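Local coordinates for protein Ddb_g0293866 (Dictyostelium discoideum, PDB 5LW6) that binds ADP-ribose through this macrodomain, the whole protein probably acting in DNA damage sensing and poly-ADP-ribose binding, at residues A[91-105]-A[122-134]. Numbering follows the deposited sequence.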
loop_
_atom_site.group_PDB
_atom_site.type_symbol
_atom_site.label_atom_id
_atom_site.label_comp_id
_atom_site.label_asym_id
_atom_site.label_seq_id
_atom_site.Cartn_x
_atom_site.Cartn_y
_atom_site.Cartn_z
ATOM N N GLU A 91 9.639 12.039 -13.537
ATOM C CA GLU A 91 10.339 11.762 -12.285
ATOM C C GLU A 91 10.693 10.300 -12.283
ATOM O O GLU A 91 9.889 9.451 -11.916
ATOM C CB GLU A 91 9.470 12.150 -11.110
ATOM C CG GLU A 91 9.410 13.665 -10.977
ATOM C CD GLU A 91 8.361 14.175 -10.025
ATOM O OE1 GLU A 91 7.347 14.778 -10.463
ATOM O OE2 GLU A 91 8.551 14.038 -8.804
ATOM N N ASP A 92 11.910 9.978 -12.684
ATOM C CA ASP A 92 12.266 8.586 -12.906
ATOM C C ASP A 92 12.667 7.845 -11.647
ATOM O O ASP A 92 12.948 6.706 -11.727
ATOM C CB ASP A 92 13.448 8.544 -13.890
ATOM C CG ASP A 92 13.149 9.280 -15.211
ATOM O OD1 ASP A 92 11.947 9.365 -15.589
ATOM O OD2 ASP A 92 14.139 9.748 -15.880
ATOM N N ASP A 93 12.676 8.476 -10.454
ATOM C CA ASP A 93 12.951 7.733 -9.234
ATOM C C ASP A 93 11.772 6.849 -8.755
ATOM O O ASP A 93 11.947 5.974 -7.908
ATOM C CB ASP A 93 13.376 8.631 -8.060
ATOM C CG ASP A 93 12.274 9.502 -7.574
ATOM O OD1 ASP A 93 11.815 10.352 -8.363
ATOM O OD2 ASP A 93 11.876 9.356 -6.372
ATOM N N ILE A 94 10.581 7.160 -9.246
ATOM C CA ILE A 94 9.368 6.544 -8.825
ATOM C C ILE A 94 9.258 5.189 -9.462
ATOM O O ILE A 94 9.459 4.978 -10.668
ATOM C CB ILE A 94 8.174 7.415 -9.265
ATOM C CG1 ILE A 94 8.134 8.710 -8.485
ATOM C CG2 ILE A 94 6.913 6.640 -9.027
ATOM C CD1 ILE A 94 7.215 9.770 -9.043
ATOM N N LYS A 95 8.985 4.194 -8.633
ATOM C CA LYS A 95 8.735 2.845 -9.070
ATOM C C LYS A 95 7.585 2.326 -8.233
ATOM O O LYS A 95 7.663 2.338 -6.986
ATOM C CB LYS A 95 9.997 1.997 -8.886
ATOM C CG LYS A 95 9.918 0.704 -9.555
ATOM C CD LYS A 95 11.341 0.115 -9.771
ATOM C CE LYS A 95 12.377 0.454 -8.680
ATOM N NZ LYS A 95 12.808 -0.726 -7.837
ATOM N N LEU A 96 6.535 1.879 -8.908
ATOM C CA LEU A 96 5.325 1.379 -8.221
ATOM C C LEU A 96 5.146 -0.080 -8.575
ATOM O O LEU A 96 5.178 -0.450 -9.792
ATOM C CB LEU A 96 4.078 2.179 -8.623
ATOM C CG LEU A 96 4.028 3.667 -8.300
ATOM C CD1 LEU A 96 2.707 4.282 -8.725
ATOM C CD2 LEU A 96 4.318 3.926 -6.857
ATOM N N LYS A 97 5.056 -0.934 -7.571
ATOM C CA LYS A 97 4.851 -2.354 -7.766
ATOM C C LYS A 97 3.668 -2.759 -6.994
ATOM O O LYS A 97 3.686 -2.766 -5.755
ATOM C CB LYS A 97 6.071 -3.183 -7.351
ATOM C CG LYS A 97 7.306 -2.751 -8.152
ATOM C CD LYS A 97 8.434 -3.770 -8.087
ATOM C CE LYS A 97 9.633 -3.312 -8.935
ATOM N NZ LYS A 97 10.745 -4.269 -8.701
HETATM N N MSE A 98 2.625 -3.141 -7.705
HETATM C CA MSE A 98 1.392 -3.489 -7.027
HETATM C C MSE A 98 1.315 -4.986 -6.967
HETATM O O MSE A 98 1.346 -5.697 -7.954
HETATM C CB MSE A 98 0.167 -2.934 -7.671
HETATM C CG MSE A 98 -1.093 -3.215 -6.889
HETATM SE SE MSE A 98 -2.679 -2.349 -7.698
HETATM C CE MSE A 98 -2.878 -3.628 -8.994
HETATM N N MSE A 99 1.129 -5.508 -5.778
HETATM C CA MSE A 99 1.143 -6.931 -5.544
HETATM C C MSE A 99 -0.285 -7.429 -5.573
HETATM O O MSE A 99 -1.103 -7.010 -4.797
HETATM C CB MSE A 99 1.744 -7.205 -4.139
HETATM C CG MSE A 99 3.179 -6.640 -4.099
HETATM SE SE MSE A 99 4.050 -6.859 -2.364
HETATM C CE MSE A 99 3.067 -5.405 -1.356
ATOM N N VAL A 100 -0.584 -8.367 -6.436
ATOM C CA VAL A 100 -1.911 -8.913 -6.630
ATOM C C VAL A 100 -1.919 -10.428 -6.330
ATOM O O VAL A 100 -1.097 -11.191 -6.860
ATOM C CB VAL A 100 -2.433 -8.626 -8.083
ATOM C CG1 VAL A 100 -3.759 -9.295 -8.331
ATOM C CG2 VAL A 100 -2.441 -7.134 -8.409
ATOM N N GLU A 101 -2.847 -10.881 -5.487
ATOM C CA GLU A 101 -2.890 -12.294 -5.163
ATOM C C GLU A 101 -3.335 -13.097 -6.390
ATOM O O GLU A 101 -4.098 -12.623 -7.253
ATOM C CB GLU A 101 -3.737 -12.531 -3.926
ATOM C CG GLU A 101 -3.090 -11.947 -2.659
ATOM C CD GLU A 101 -3.957 -12.086 -1.406
ATOM O OE1 GLU A 101 -4.905 -12.915 -1.429
ATOM O OE2 GLU A 101 -3.738 -11.305 -0.432
ATOM N N LYS A 102 -2.766 -14.283 -6.517
ATOM C CA LYS A 102 -2.990 -15.141 -7.721
ATOM C C LYS A 102 -4.453 -15.280 -8.026
ATOM O O LYS A 102 -4.872 -15.355 -9.200
ATOM C CB LYS A 102 -2.453 -16.537 -7.421
ATOM C CG LYS A 102 -2.472 -17.483 -8.613
ATOM C CD LYS A 102 -1.876 -18.870 -8.268
ATOM C CE LYS A 102 -2.683 -19.599 -7.189
ATOM N NZ LYS A 102 -2.040 -20.862 -6.700
ATOM N N SER A 103 -5.221 -15.443 -6.993
ATOM C CA SER A 103 -6.657 -15.663 -7.196
ATOM C C SER A 103 -7.351 -14.517 -7.901
ATOM O O SER A 103 -8.360 -14.708 -8.571
ATOM C CB SER A 103 -7.331 -16.024 -5.900
ATOM O OG SER A 103 -7.535 -14.988 -4.982
ATOM N N ILE A 104 -6.846 -13.294 -7.721
ATOM C CA ILE A 104 -7.458 -12.081 -8.284
ATOM C C ILE A 104 -6.813 -11.733 -9.644
ATOM O O ILE A 104 -7.452 -11.109 -10.475
ATOM C CB ILE A 104 -7.253 -10.902 -7.329
ATOM C CG1 ILE A 104 -7.710 -11.211 -5.891
ATOM C CG2 ILE A 104 -7.792 -9.557 -7.883
ATOM C CD1 ILE A 104 -9.160 -11.114 -5.629
ATOM N N TYR A 105 -5.542 -12.112 -9.828
ATOM C CA TYR A 105 -4.778 -11.850 -11.048
ATOM C C TYR A 105 -5.367 -12.586 -12.229
ATOM O O TYR A 105 -5.677 -13.756 -12.107
ATOM C CB TYR A 105 -3.339 -12.269 -10.828
ATOM C CG TYR A 105 -2.402 -11.805 -11.937
ATOM C CD1 TYR A 105 -2.358 -12.479 -13.190
ATOM C CD2 TYR A 105 -1.576 -10.698 -11.739
ATOM C CE1 TYR A 105 -1.484 -12.071 -14.194
ATOM C CE2 TYR A 105 -0.675 -10.319 -12.724
ATOM C CZ TYR A 105 -0.660 -11.000 -13.955
ATOM O OH TYR A 105 0.206 -10.568 -14.918
ATOM N N ASP A 122 2.429 3.141 -17.997
ATOM C CA ASP A 122 3.670 3.748 -17.541
ATOM C C ASP A 122 4.722 2.721 -17.173
ATOM O O ASP A 122 4.452 1.832 -16.391
ATOM C CB ASP A 122 3.344 4.642 -16.331
ATOM C CG ASP A 122 4.409 5.644 -16.043
ATOM O OD1 ASP A 122 5.587 5.240 -15.851
ATOM O OD2 ASP A 122 4.088 6.865 -16.089
ATOM N N LYS A 123 5.928 2.814 -17.757
ATOM C CA LYS A 123 7.060 1.897 -17.457
ATOM C C LYS A 123 7.386 1.800 -15.976
ATOM O O LYS A 123 7.958 0.837 -15.564
ATOM C CB LYS A 123 8.361 2.298 -18.226
ATOM C CG LYS A 123 8.881 3.693 -17.875
ATOM C CD LYS A 123 10.151 4.222 -18.618
ATOM C CE LYS A 123 10.581 5.493 -17.868
ATOM N NZ LYS A 123 11.600 6.352 -18.522
ATOM N N ARG A 124 6.991 2.804 -15.189
ATOM C CA ARG A 124 7.268 2.836 -13.756
ATOM C C ARG A 124 6.279 2.056 -12.925
ATOM O O ARG A 124 6.509 1.934 -11.745
ATOM C CB ARG A 124 7.297 4.239 -13.231
ATOM C CG ARG A 124 8.429 5.116 -13.786
ATOM C CD ARG A 124 8.220 6.580 -13.488
ATOM N NE ARG A 124 7.022 7.156 -14.076
ATOM C CZ ARG A 124 6.556 8.373 -13.764
ATOM N NH1 ARG A 124 7.172 9.121 -12.893
ATOM N NH2 ARG A 124 5.458 8.847 -14.334
ATOM N N PHE A 125 5.224 1.524 -13.549
ATOM C CA PHE A 125 4.226 0.741 -12.813
ATOM C C PHE A 125 4.217 -0.689 -13.238
ATOM O O PHE A 125 4.192 -0.981 -14.460
ATOM C CB PHE A 125 2.858 1.316 -13.063
ATOM C CG PHE A 125 1.766 0.524 -12.454
ATOM C CD1 PHE A 125 1.757 0.245 -11.099
ATOM C CD2 PHE A 125 0.752 0.021 -13.251
ATOM C CE1 PHE A 125 0.719 -0.517 -10.568
ATOM C CE2 PHE A 125 -0.285 -0.700 -12.733
ATOM C CZ PHE A 125 -0.278 -0.990 -11.378
ATOM N N GLU A 126 4.347 -1.601 -12.275
ATOM C CA GLU A 126 4.247 -3.042 -12.570
ATOM C C GLU A 126 3.295 -3.720 -11.625
ATOM O O GLU A 126 3.133 -3.283 -10.465
ATOM C CB GLU A 126 5.588 -3.736 -12.337
ATOM C CG GLU A 126 6.679 -3.188 -13.205
ATOM C CD GLU A 126 8.032 -3.884 -13.006
ATOM O OE1 GLU A 126 8.201 -4.674 -12.012
ATOM O OE2 GLU A 126 8.929 -3.609 -13.880
ATOM N N ILE A 127 2.665 -4.775 -12.125
ATOM C CA ILE A 127 1.830 -5.659 -11.271
ATOM C C ILE A 127 2.560 -6.922 -11.082
ATOM O O ILE A 127 3.010 -7.530 -12.060
ATOM C CB ILE A 127 0.453 -5.902 -11.928
ATOM C CG1 ILE A 127 -0.368 -4.617 -11.892
ATOM C CG2 ILE A 127 -0.272 -7.031 -11.248
ATOM C CD1 ILE A 127 -1.726 -4.664 -12.534
ATOM N N ILE A 128 2.680 -7.379 -9.854
ATOM C CA ILE A 128 3.442 -8.567 -9.482
ATOM C C ILE A 128 2.455 -9.528 -8.851
ATOM O O ILE A 128 1.745 -9.140 -7.906
ATOM C CB ILE A 128 4.452 -8.242 -8.364
ATOM C CG1 ILE A 128 5.364 -7.109 -8.816
ATOM C CG2 ILE A 128 5.238 -9.468 -7.879
ATOM C CD1 ILE A 128 6.054 -7.362 -10.123
ATOM N N LYS A 129 2.394 -10.746 -9.374
ATOM C CA LYS A 129 1.502 -11.786 -8.859
ATOM C C LYS A 129 2.153 -12.446 -7.668
ATOM O O LYS A 129 3.335 -12.794 -7.766
ATOM C CB LYS A 129 1.267 -12.820 -9.975
ATOM C CG LYS A 129 0.286 -13.931 -9.592
ATOM C CD LYS A 129 -0.056 -14.866 -10.750
ATOM C CE LYS A 129 1.110 -15.725 -11.183
ATOM N NZ LYS A 129 0.678 -16.536 -12.359
ATOM N N ILE A 130 1.463 -12.542 -6.537
ATOM C CA ILE A 130 1.957 -13.257 -5.383
ATOM C C ILE A 130 0.963 -14.361 -5.039
ATOM O O ILE A 130 -0.234 -14.240 -5.341
ATOM C CB ILE A 130 2.233 -12.283 -4.191
ATOM C CG1 ILE A 130 0.949 -11.554 -3.730
ATOM C CG2 ILE A 130 3.329 -11.287 -4.612
ATOM C CD1 ILE A 130 0.997 -10.978 -2.333
ATOM N N GLU A 131 1.422 -15.440 -4.410
ATOM C CA GLU A 131 0.537 -16.549 -4.166
ATOM C C GLU A 131 -0.576 -16.208 -3.184
ATOM O O GLU A 131 -1.731 -16.536 -3.434
ATOM C CB GLU A 131 1.358 -17.747 -3.683
ATOM C CG GLU A 131 0.524 -18.917 -3.218
ATOM C CD GLU A 131 -0.080 -19.698 -4.373
ATOM O OE1 GLU A 131 0.451 -19.585 -5.515
ATOM O OE2 GLU A 131 -1.064 -20.440 -4.109
ATOM N N ASN A 132 -0.220 -15.565 -2.080
ATOM C CA ASN A 132 -1.186 -15.157 -1.011
ATOM C C ASN A 132 -0.589 -14.080 -0.180
ATOM O O ASN A 132 0.574 -13.736 -0.389
ATOM C CB ASN A 132 -1.596 -16.299 -0.104
ATOM C CG ASN A 132 -0.440 -16.945 0.605
ATOM O OD1 ASN A 132 0.182 -16.357 1.478
ATOM N ND2 ASN A 132 -0.094 -18.155 0.165
ATOM N N SER A 133 -1.357 -13.494 0.734
ATOM C CA SER A 133 -0.867 -12.308 1.443
ATOM C C SER A 133 0.363 -12.557 2.328
ATOM O O SER A 133 1.029 -11.606 2.747
ATOM C CB SER A 133 -2.007 -11.703 2.322
ATOM O OG SER A 133 -2.261 -12.546 3.429
ATOM N N ASN A 134 0.673 -13.827 2.610
ATOM C CA ASN A 134 1.837 -14.129 3.463
ATOM C C ASN A 134 3.019 -14.722 2.690
ATOM O O ASN A 134 3.954 -15.134 3.304
ATOM C CB ASN A 134 1.432 -15.037 4.628
ATOM C CG ASN A 134 0.614 -14.271 5.675
ATOM O OD1 ASN A 134 -0.540 -14.601 5.942
ATOM N ND2 ASN A 134 1.177 -13.279 6.210
HETATM O O HOH W 1 -4.084 -14.282 0.973
HETATM O O HOH W 2 -4.294 -16.312 -4.300
#
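Strands 95-101 and 125-130 run parallel, Leu96 paired with Phe125 through Glu101 with Ile130, their axes 4.6 Å apart at closest approach, and seven successive backbone hydrogen bonds from Leu96 N to Arg124 O through Lys102 N to Ile130 O join them. Where the strands begin, Arg124 folds back past the Ile94 carbonyl. Its NH1 donates to Glu91 O at 2.9 Å, a bent bond (140° at the hydrogen) that comes from above the carbonyl plane, and also to His88 O. The same guanidinium grips Asp122 side-on, NE to OD1 and NH2 to OD2, with Leu85 O as a further acceptor for NH2. Held by these bonds, the group has little freedom to rotate, and it ties the loops before both strands to the end of helix 70-87.

The sheet face carrying Leu96, Met98, Val100, Phe125 and Ile127 is largely apolar, with Lys129 at its end. The edge of the Phe125 ring meets Met98 CB at CE1 (3.8 Å), and the selenomethionine's CE, brought round by a bend at chi3 (79°), lies beside Ile127 CD1. Ile127 CG2 sits 3.6 Å from Val100 CG2 and equally near Tyr105 CE2, at the edge of the tyrosine ring, while Lys129 lays its CB over one ring face. Helices 70-87 and 107-116 cover this side.

At the far end, Lys102 NZ reaches Glu131 OE2 at 2.8 Å in a salt bridge on the syn side of the carboxylate, and a water joins Ser103 N to Glu131 O. A second water accepts from Ser133 N and donates weakly to Glu101 OE1.

With helix 107-116 between them, the strands form a beta-alpha-beta unit at one side of the macrodomain's mixed sheet, 125-130 being its outermost strand there.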